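Local coordinates for protein troponin C (Chlamys nipponensis akazara, PDB 3TZ1) that forms the C-terminal EF-hand domain of troponin C, the calcium-binding subunit through which calcium abolishes the inhibitory action of troponin on actin filaments, at residues L4-L16 with T59-S71. Sequence-based numbering, arbitrary orientation.
Sequences LDERELKEAFRVL and TVDYEEFKCLMMS. With CA (calcium ion), chain C.
Helices 6-16 and 62-70 cross at a steep angle, their directions 128° apart and their axes 10.8 Å apart at closest approach, with Leu9 level with Lys66 and Phe13 with Tyr62. Leu9, a branched knob, sits in the hole made by Tyr62, Phe65, Met69 and Met70: its CD1 presses on Phe65 CE2 at 3.3 Å, while CD2 lies against the phenol end of Tyr62 and the sulfur of Met70. Tyr62 is itself a knob between Glu6, Leu9, Lys10 and Phe13. With CG anti to the backbone N (chi1 -179°), the Tyr62 ring reaches back to helix 6-16 and turns an edge to the face of Phe13, the planes 82° apart; Tyr62 CB also makes a CH-pi contact, 4.1 Å from the centroid of the Phe13 ring. The Phe65 ring meets Phe13 obliquely and completes an aromatic cluster.

This is the paired EF-hand fold: the first helix of one hand packs on the last helix of the other, and Phe13 and Phe65 also touch Ile24 of strand 24-25, which pairs with strand 59-60. Just before helix 62-70, Thr59 O binds calcium, and from the first turn of the helix Glu64 grips the ion with both carboxylate oxygens; a capping box of Asp61 and Glu64 starts that helix.

On the more exposed side of the contact, Glu6 is long enough to serve two partners. Tyr62 OH donates to Glu6 OE2 from above the carboxylate plane (2.8 Å), whereas Lys66, fully extended, brings NZ to the syn side of Glu6 OE1 (2.9 Å) in a salt bridge. Shortening Glu6 to an alanine is likely to leave the Lys66 ammonium without this countercharge and the Tyr62 hydroxyl without this acceptor. Beyond them, flexible Met69 and Met70 lie against Leu4, with Met69 CE 3.7 Å from Leu4 CD1.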
ATOM      1  N   LEU A   4      -4.832 -12.068  -5.922  1.00 46.50           N
ATOM      2  CA  LEU A   4      -3.452 -12.051  -5.452  1.00 46.46           C
ATOM      3  C   LEU A   4      -3.138 -13.311  -4.642  1.00 45.18           C
ATOM      4  O   LEU A   4      -3.822 -13.619  -3.667  1.00 48.81           O
ATOM      5  CB  LEU A   4      -3.195 -10.804  -4.599  1.00 48.92           C
ATOM      6  CG  LEU A   4      -1.920  -9.994  -4.855  1.00 48.09           C
ATOM      7  CD1 LEU A   4      -1.745  -8.951  -3.778  1.00 33.43           C
ATOM      8  CD2 LEU A   4      -0.699 -10.894  -4.911  1.00 51.08           C
ATOM      9  N   ASP A   5      -2.109 -14.038  -5.064  1.00 37.22           N
ATOM     10  CA  ASP A   5      -1.571 -15.153  -4.297  1.00 38.60           C
ATOM     11  C   ASP A   5      -1.176 -14.649  -2.912  1.00 36.15           C
ATOM     12  O   ASP A   5      -0.525 -13.609  -2.797  1.00 33.59           O
ATOM     13  CB  ASP A   5      -0.336 -15.716  -5.009  1.00 43.90           C
ATOM     14  CG  ASP A   5       0.026 -17.113  -4.540  1.00 52.02           C
ATOM     15  OD1 ASP A   5       0.360 -17.272  -3.347  1.00 52.76           O
ATOM     16  OD2 ASP A   5      -0.015 -18.049  -5.368  1.00 52.78           O
ATOM     17  N   GLU A   6      -1.567 -15.369  -1.862  1.00 38.99           N
ATOM     18  CA  GLU A   6      -1.234 -14.936  -0.502  1.00 38.28           C
ATOM     19  C   GLU A   6       0.267 -15.012  -0.231  1.00 32.92           C
ATOM     20  O   GLU A   6       0.794 -14.269   0.592  1.00 28.38           O
ATOM     21  CB  GLU A   6      -2.008 -15.723   0.558  1.00 45.36           C
ATOM     22  CG  GLU A   6      -1.756 -15.226   1.976  1.00 50.92           C
ATOM     23  CD  GLU A   6      -3.028 -15.046   2.794  1.00 55.60           C
ATOM     24  OE1 GLU A   6      -4.132 -15.324   2.273  1.00 61.08           O
ATOM     25  OE2 GLU A   6      -2.917 -14.622   3.966  1.00 50.99           O
ATOM     26  N   ARG A   7       0.948 -15.919  -0.923  1.00 34.45           N
ATOM     27  CA  ARG A   7       2.405 -16.001  -0.825  1.00 31.20           C
ATOM     28  C   ARG A   7       3.034 -14.706  -1.296  1.00 24.73           C
ATOM     29  O   ARG A   7       3.998 -14.205  -0.709  1.00 25.97           O
ATOM     30  CB  ARG A   7       2.943 -17.147  -1.677  1.00 38.41           C
ATOM     31  CG  ARG A   7       3.133 -18.441  -0.929  1.00 48.85           C
ATOM     32  CD  ARG A   7       3.628 -19.514  -1.883  1.00 54.30           C
ATOM     33  NE  ARG A   7       2.751 -19.619  -3.047  1.00 56.74           N
ATOM     34  CZ  ARG A   7       2.956 -20.444  -4.069  1.00 59.58           C
ATOM     35  NH1 ARG A   7       4.017 -21.242  -4.078  1.00 58.88           N
ATOM     36  NH2 ARG A   7       2.097 -20.467  -5.081  1.00 59.07           N
ATOM     37  N   GLU A   8       2.494 -14.177  -2.386  1.00 27.81           N
ATOM     38  CA  GLU A   8       2.994 -12.943  -2.966  1.00 31.53           C
ATOM     39  C   GLU A   8       2.680 -11.773  -2.041  1.00 24.92           C
ATOM     40  O   GLU A   8       3.502 -10.877  -1.852  1.00 24.64           O
ATOM     41  CB  GLU A   8       2.345 -12.723  -4.327  1.00 37.91           C
ATOM     42  CG  GLU A   8       3.201 -11.966  -5.295  1.00 35.63           C
ATOM     43  CD  GLU A   8       2.526 -11.803  -6.631  1.00 33.42           C
ATOM     44  OE1 GLU A   8       1.690 -12.665  -6.982  1.00 38.67           O
ATOM     45  OE2 GLU A   8       2.821 -10.807  -7.316  1.00 30.15           O
ATOM     46  N   LEU A   9       1.477 -11.790  -1.476  1.00 22.17           N
ATOM     47  CA  LEU A   9       1.049 -10.774  -0.519  1.00 18.97           C
ATOM     48  C   LEU A   9       1.962 -10.742   0.699  1.00 21.12           C
ATOM     49  O   LEU A   9       2.383  -9.674   1.147  1.00 21.34           O
ATOM     50  CB  LEU A   9      -0.388 -11.045  -0.059  1.00 22.19           C
ATOM     51  CG  LEU A   9      -0.980  -9.958   0.837  1.00 31.71           C
ATOM     52  CD1 LEU A   9      -1.307  -8.738  -0.001  1.00 34.82           C
ATOM     53  CD2 LEU A   9      -2.226 -10.459   1.571  1.00 31.32           C
ATOM     54  N   LYS A  10       2.269 -11.919   1.236  1.00 21.48           N
ATOM     55  CA  LYS A  10       3.137 -12.011   2.400  1.00 20.95           C
ATOM     56  C   LYS A  10       4.549 -11.534   2.071  1.00 20.68           C
ATOM     57  O   LYS A  10       5.184 -10.862   2.879  1.00 22.58           O
ATOM     58  CB  LYS A  10       3.155 -13.441   2.956  1.00 21.55           C
ATOM     59  CG  LYS A  10       1.849 -13.828   3.629  1.00 30.58           C
ATOM     60  CD  LYS A  10       1.945 -15.179   4.307  1.00 30.97           C
ATOM     61  CE  LYS A  10       0.624 -15.545   4.968  1.00 31.49           C
ATOM     62  NZ  LYS A  10       0.675 -16.871   5.647  1.00 39.83           N
ATOM     63  N   GLU A  11       5.031 -11.859   0.876  1.00 19.78           N
ATOM     64  CA  GLU A  11       6.353 -11.402   0.456  1.00 22.55           C
ATOM     65  C   GLU A  11       6.394  -9.878   0.318  1.00 22.91           C
ATOM     66  O   GLU A  11       7.356  -9.236   0.737  1.00 21.35           O
ATOM     67  CB  GLU A  11       6.775 -12.073  -0.857  1.00 23.74           C
ATOM     68  CG  GLU A  11       8.139 -11.617  -1.387  1.00 23.94           C
ATOM     69  CD  GLU A  11       9.306 -12.122  -0.539  1.00 32.83           C
ATOM     70  OE1 GLU A  11       9.095 -13.018   0.306  1.00 32.85           O
ATOM     71  OE2 GLU A  11      10.437 -11.626  -0.724  1.00 33.12           O
ATOM     72  N   ALA A  12       5.354  -9.301  -0.281  1.00 21.00           N
ATOM     73  CA  ALA A  12       5.247  -7.848  -0.403  1.00 19.95           C
ATOM     74  C   ALA A  12       5.241  -7.174   0.966  1.00 20.35           C
ATOM     75  O   ALA A  12       5.933  -6.175   1.182  1.00 17.81           O
ATOM     76  CB  ALA A  12       3.982  -7.471  -1.171  1.00 18.32           C
ATOM     77  N   PHE A  13       4.439  -7.708   1.883  1.00 18.85           N
ATOM     78  CA  PHE A  13       4.370  -7.161   3.239  1.00 18.10           C
ATOM     79  C   PHE A  13       5.745  -7.192   3.907  1.00 21.97           C
ATOM     80  O   PHE A  13       6.190  -6.205   4.500  1.00 21.44           O
ATOM     81  CB  PHE A  13       3.336  -7.924   4.074  1.00 21.91           C
ATOM     82  CG  PHE A  13       3.017  -7.272   5.397  1.00 20.79           C
ATOM     83  CD1 PHE A  13       2.143  -6.202   5.467  1.00 21.43           C
ATOM     84  CD2 PHE A  13       3.589  -7.740   6.567  1.00 24.99           C
ATOM     85  CE1 PHE A  13       1.848  -5.604   6.686  1.00 24.11           C
ATOM     86  CE2 PHE A  13       3.303  -7.148   7.786  1.00 30.02           C
ATOM     87  CZ  PHE A  13       2.427  -6.084   7.846  1.00 25.09           C
ATOM     88  N   ARG A  14       6.428  -8.324   3.801  1.00 21.66           N
ATOM     89  CA  ARG A  14       7.756  -8.456   4.390  1.00 23.54           C
ATOM     90  C   ARG A  14       8.726  -7.424   3.832  1.00 23.36           C
ATOM     91  O   ARG A  14       9.493  -6.805   4.575  1.00 25.24           O
ATOM     92  CB  ARG A  14       8.315  -9.857   4.140  1.00 24.05           C
ATOM     93  CG  ARG A  14       7.915 -10.890   5.192  1.00 38.95           C
ATOM     94  CD  ARG A  14       8.592 -12.235   4.928  1.00 46.04           C
ATOM     95  NE  ARG A  14       9.893 -12.372   5.583  1.00 54.06           N
ATOM     96  CZ  ARG A  14      11.040 -11.921   5.080  1.00 55.76           C
ATOM     97  NH1 ARG A  14      11.051 -11.280   3.918  1.00 61.62           N
ATOM     98  NH2 ARG A  14      12.175 -12.101   5.745  1.00 43.96           N
ATOM     99  N   VAL A  15       8.708  -7.256   2.517  1.00 19.87           N
ATOM    100  CA  VAL A  15       9.605  -6.300   1.874  1.00 20.64           C
ATOM    101  C   VAL A  15       9.354  -4.869   2.331  1.00 22.36           C
ATOM    102  O   VAL A  15      10.300  -4.113   2.566  1.00 19.64           O
ATOM    103  CB  VAL A  15       9.531  -6.382   0.331  1.00 20.23           C
ATOM    104  CG1 VAL A  15      10.381  -5.287  -0.289  1.00 20.16           C
ATOM    105  CG2 VAL A  15      10.000  -7.751  -0.153  1.00 24.00           C
ATOM    106  N   LEU A  16       8.078  -4.502   2.475  1.00 18.93           N
ATOM    107  CA  LEU A  16       7.710  -3.129   2.812  1.00 19.77           C
ATOM    108  C   LEU A  16       7.745  -2.851   4.314  1.00 24.64           C
ATOM    109  O   LEU A  16       7.605  -1.705   4.741  1.00 22.56           O
ATOM    110  CB  LEU A  16       6.318  -2.805   2.254  1.00 21.43           C
ATOM    111  CG  LEU A  16       6.199  -2.932   0.735  1.00 20.32           C
ATOM    112  CD1 LEU A  16       4.767  -2.638   0.280  1.00 17.34           C
ATOM    113  CD2 LEU A  16       7.189  -1.988   0.038  1.00 19.32           C
ATOM    114  N   THR A  59       0.181   3.086  10.799  1.00 23.50           N
ATOM    115  CA  THR A  59       0.858   1.857  10.407  1.00 22.40           C
ATOM    116  C   THR A  59      -0.148   0.947   9.713  1.00 25.02           C
ATOM    117  O   THR A  59      -1.324   0.925  10.071  1.00 21.41           O
ATOM    118  CB  THR A  59       1.397   1.112  11.633  1.00 23.37           C
ATOM    119  OG1 THR A  59       0.319   0.879  12.549  1.00 27.76           O
ATOM    120  CG2 THR A  59       2.470   1.929  12.326  1.00 30.62           C
ATOM    121  N   VAL A  60       0.305   0.187   8.733  1.00 21.88           N
ATOM    122  CA  VAL A  60      -0.580  -0.744   8.043  1.00 22.65           C
ATOM    123  C   VAL A  60      -0.270  -2.152   8.523  1.00 25.17           C
ATOM    124  O   VAL A  60       0.806  -2.672   8.240  1.00 23.10           O
ATOM    125  CB  VAL A  60      -0.384  -0.658   6.510  1.00 22.69           C
ATOM    126  CG1 VAL A  60      -1.273  -1.665   5.799  1.00 20.68           C
ATOM    127  CG2 VAL A  60      -0.690   0.757   6.012  1.00 24.75           C
ATOM    128  N   ASP A  61      -1.185  -2.773   9.266  1.00 23.06           N
ATOM    129  CA  ASP A  61      -0.923  -4.146   9.701  1.00 23.34           C
ATOM    130  C   ASP A  61      -1.284  -5.130   8.586  1.00 22.30           C
ATOM    131  O   ASP A  61      -1.804  -4.727   7.543  1.00 22.48           O
ATOM    132  CB  ASP A  61      -1.612  -4.475  11.044  1.00 26.92           C
ATOM    133  CG  ASP A  61      -3.121  -4.302  11.001  1.00 30.43           C
ATOM    134  OD1 ASP A  61      -3.766  -4.856  10.086  1.00 30.83           O
ATOM    135  OD2 ASP A  61      -3.665  -3.615  11.893  1.00 32.18           O
ATOM    136  N   TYR A  62      -1.003  -6.416   8.780  1.00 26.30           N
ATOM    137  CA  TYR A  62      -1.175  -7.361   7.675  1.00 26.07           C
ATOM    138  C   TYR A  62      -2.641  -7.520   7.285  1.00 19.57           C
ATOM    139  O   TYR A  62      -2.969  -7.701   6.112  1.00 23.80           O
ATOM    140  CB  TYR A  62      -0.555  -8.728   7.989  1.00 28.40           C
ATOM    141  CG  TYR A  62      -0.703  -9.718   6.852  1.00 27.15           C
ATOM    142  CD1 TYR A  62      -1.600 -10.778   6.940  1.00 30.42           C
ATOM    143  CD2 TYR A  62       0.045  -9.590   5.691  1.00 27.63           C
ATOM    144  CE1 TYR A  62      -1.742 -11.684   5.903  1.00 28.73           C
ATOM    145  CE2 TYR A  62      -0.094 -10.488   4.644  1.00 24.68           C
ATOM    146  CZ  TYR A  62      -0.984 -11.535   4.762  1.00 25.00           C
ATOM    147  OH  TYR A  62      -1.125 -12.430   3.726  1.00 30.53           O
ATOM    148  N   GLU A  63      -3.527  -7.438   8.268  1.00 23.59           N
ATOM    149  CA  GLU A  63      -4.946  -7.555   7.977  1.00 26.19           C
ATOM    150  C   GLU A  63      -5.420  -6.385   7.117  1.00 24.78           C
ATOM    151  O   GLU A  63      -6.199  -6.566   6.184  1.00 27.26           O
ATOM    152  CB  GLU A  63      -5.758  -7.645   9.266  1.00 36.46           C
ATOM    153  CG  GLU A  63      -7.232  -7.858   9.040  1.00 51.33           C
ATOM    154  CD  GLU A  63      -8.000  -7.962  10.339  1.00 64.40           C
ATOM    155  OE1 GLU A  63      -7.838  -8.982  11.044  1.00 66.87           O
ATOM    156  OE2 GLU A  63      -8.755  -7.018  10.657  1.00 70.09           O
ATOM    157  N   GLU A  64      -4.942  -5.187   7.427  1.00 24.43           N
ATOM    158  CA  GLU A  64      -5.284  -4.012   6.628  1.00 23.41           C
ATOM    159  C   GLU A  64      -4.715  -4.152   5.228  1.00 19.46           C
ATOM    160  O   GLU A  64      -5.350  -3.795   4.234  1.00 20.59           O
ATOM    161  CB  GLU A  64      -4.751  -2.739   7.282  1.00 22.83           C
ATOM    162  CG  GLU A  64      -5.420  -2.407   8.594  1.00 29.32           C
ATOM    163  CD  GLU A  64      -4.775  -1.237   9.269  1.00 29.05           C
ATOM    164  OE1 GLU A  64      -3.531  -1.112   9.173  1.00 24.44           O
ATOM    165  OE2 GLU A  64      -5.509  -0.424   9.866  1.00 28.83           O
ATOM    166  N   PHE A  65      -3.506  -4.685   5.156  1.00 18.54           N
ATOM    167  CA  PHE A  65      -2.833  -4.854   3.882  1.00 19.07           C
ATOM    168  C   PHE A  65      -3.616  -5.844   3.019  1.00 17.95           C
ATOM    169  O   PHE A  65      -3.836  -5.610   1.832  1.00 20.16           O
ATOM    170  CB  PHE A  65      -1.406  -5.345   4.121  1.00 18.04           C
ATOM    171  CG  PHE A  65      -0.547  -5.334   2.892  1.00 16.67           C
ATOM    172  CD1 PHE A  65      -0.288  -4.152   2.225  1.00 17.80           C
ATOM    173  CD2 PHE A  65       0.022  -6.517   2.415  1.00 19.71           C
ATOM    174  CE1 PHE A  65       0.522  -4.142   1.083  1.00 22.67           C
ATOM    175  CE2 PHE A  65       0.821  -6.514   1.279  1.00 19.34           C
ATOM    176  CZ  PHE A  65       1.076  -5.323   0.619  1.00 22.77           C
ATOM    177  N   LYS A  66      -4.062  -6.938   3.633  1.00 20.53           N
ATOM    178  CA  LYS A  66      -4.794  -7.972   2.912  1.00 23.02           C
ATOM    179  C   LYS A  66      -6.136  -7.455   2.414  1.00 26.67           C
ATOM    180  O   LYS A  66      -6.548  -7.734   1.282  1.00 30.44           O
ATOM    181  CB  LYS A  66      -4.986  -9.211   3.795  1.00 27.06           C
ATOM    182  CG  LYS A  66      -5.683 -10.353   3.093  1.00 36.66           C
ATOM    183  CD  LYS A  66      -5.632 -11.638   3.901  1.00 44.44           C
ATOM    184  CE  LYS A  66      -6.266 -12.778   3.114  1.00 51.15           C
ATOM    185  NZ  LYS A  66      -6.238 -14.070   3.854  1.00 56.26           N
ATOM    186  N   CYS A  67      -6.810  -6.692   3.264  1.00 27.22           N
ATOM    187  CA  CYS A  67      -8.094  -6.094   2.911  1.00 30.85           C
ATOM    188  C   CYS A  67      -7.968  -5.255   1.650  1.00 26.17           C
ATOM    189  O   CYS A  67      -8.814  -5.324   0.763  1.00 32.91           O
ATOM    190  CB  CYS A  67      -8.616  -5.230   4.058  1.00 34.91           C
ATOM    191  SG  CYS A  67      -9.363  -6.170   5.412  1.00 52.89           S
ATOM    192  N   LEU A  68      -6.910  -4.454   1.576  1.00 22.15           N
ATOM    193  CA  LEU A  68      -6.694  -3.612   0.404  1.00 22.71           C
ATOM    194  C   LEU A  68      -6.383  -4.470  -0.807  1.00 23.33           C
ATOM    195  O   LEU A  68      -7.001  -4.339  -1.869  1.00 21.36           O
ATOM    196  CB  LEU A  68      -5.540  -2.636   0.640  1.00 20.39           C
ATOM    197  CG  LEU A  68      -5.023  -1.933  -0.628  1.00 17.95           C
ATOM    198  CD1 LEU A  68      -6.118  -1.046  -1.249  1.00 24.47           C
ATOM    199  CD2 LEU A  68      -3.790  -1.112  -0.319  1.00 19.42           C
ATOM    200  N   MET A  69      -5.419  -5.367  -0.638  1.00 23.52           N
ATOM    201  CA  MET A  69      -4.843  -6.048  -1.783  1.00 26.71           C
ATOM    202  C   MET A  69      -5.719  -7.162  -2.361  1.00 29.42           C
ATOM    203  O   MET A  69      -5.719  -7.388  -3.570  1.00 34.41           O
ATOM    204  CB  MET A  69      -3.444  -6.557  -1.428  1.00 22.70           C
ATOM    205  CG  MET A  69      -2.482  -5.441  -1.006  1.00 19.73           C
ATOM    206  SD  MET A  69      -2.203  -4.185  -2.281  1.00 25.16           S
ATOM    207  CE  MET A  69      -1.630  -5.211  -3.627  1.00 28.92           C
ATOM    208  N   MET A  70      -6.446  -7.872  -1.504  1.00 23.58           N
ATOM    209  CA  MET A  70      -7.256  -8.999  -1.965  1.00 23.47           C
ATOM    210  C   MET A  70      -8.757  -8.722  -2.143  1.00 34.79           C
ATOM    211  O   MET A  70      -9.523  -9.612  -2.508  1.00 35.14           O
ATOM    212  CB  MET A  70      -6.965 -10.259  -1.131  1.00 29.10           C
ATOM    213  CG  MET A  70      -5.549 -10.796  -1.393  1.00 32.77           C
ATOM    214  SD  MET A  70      -5.005 -12.169  -0.361  1.00102.20           S
ATOM    215  CE  MET A  70      -5.707 -13.572  -1.226  1.00 66.87           C
ATOM    216  N   SER A  71      -9.162  -7.481  -1.900  1.00 34.27           N
ATOM    217  CA  SER A  71     -10.561  -7.075  -2.061  1.00 43.64           C
ATOM    218  C   SER A  71     -11.027  -7.157  -3.516  1.00 43.24           C
ATOM    219  O   SER A  71     -10.306  -6.748  -4.430  1.00 40.00           O
ATOM    220  CB  SER A  71     -10.762  -5.647  -1.544  1.00 38.12           C
ATOM    221  OG  SER A  71     -10.002  -4.734  -2.317  1.00 42.69           O
TER
HETATM  222 CA    CA C   1      -3.488   0.748  10.967  1.00 27.32          CA
HETATM  223  O   HOH W   1      -3.066  -1.309  12.549  1.00 35.54           O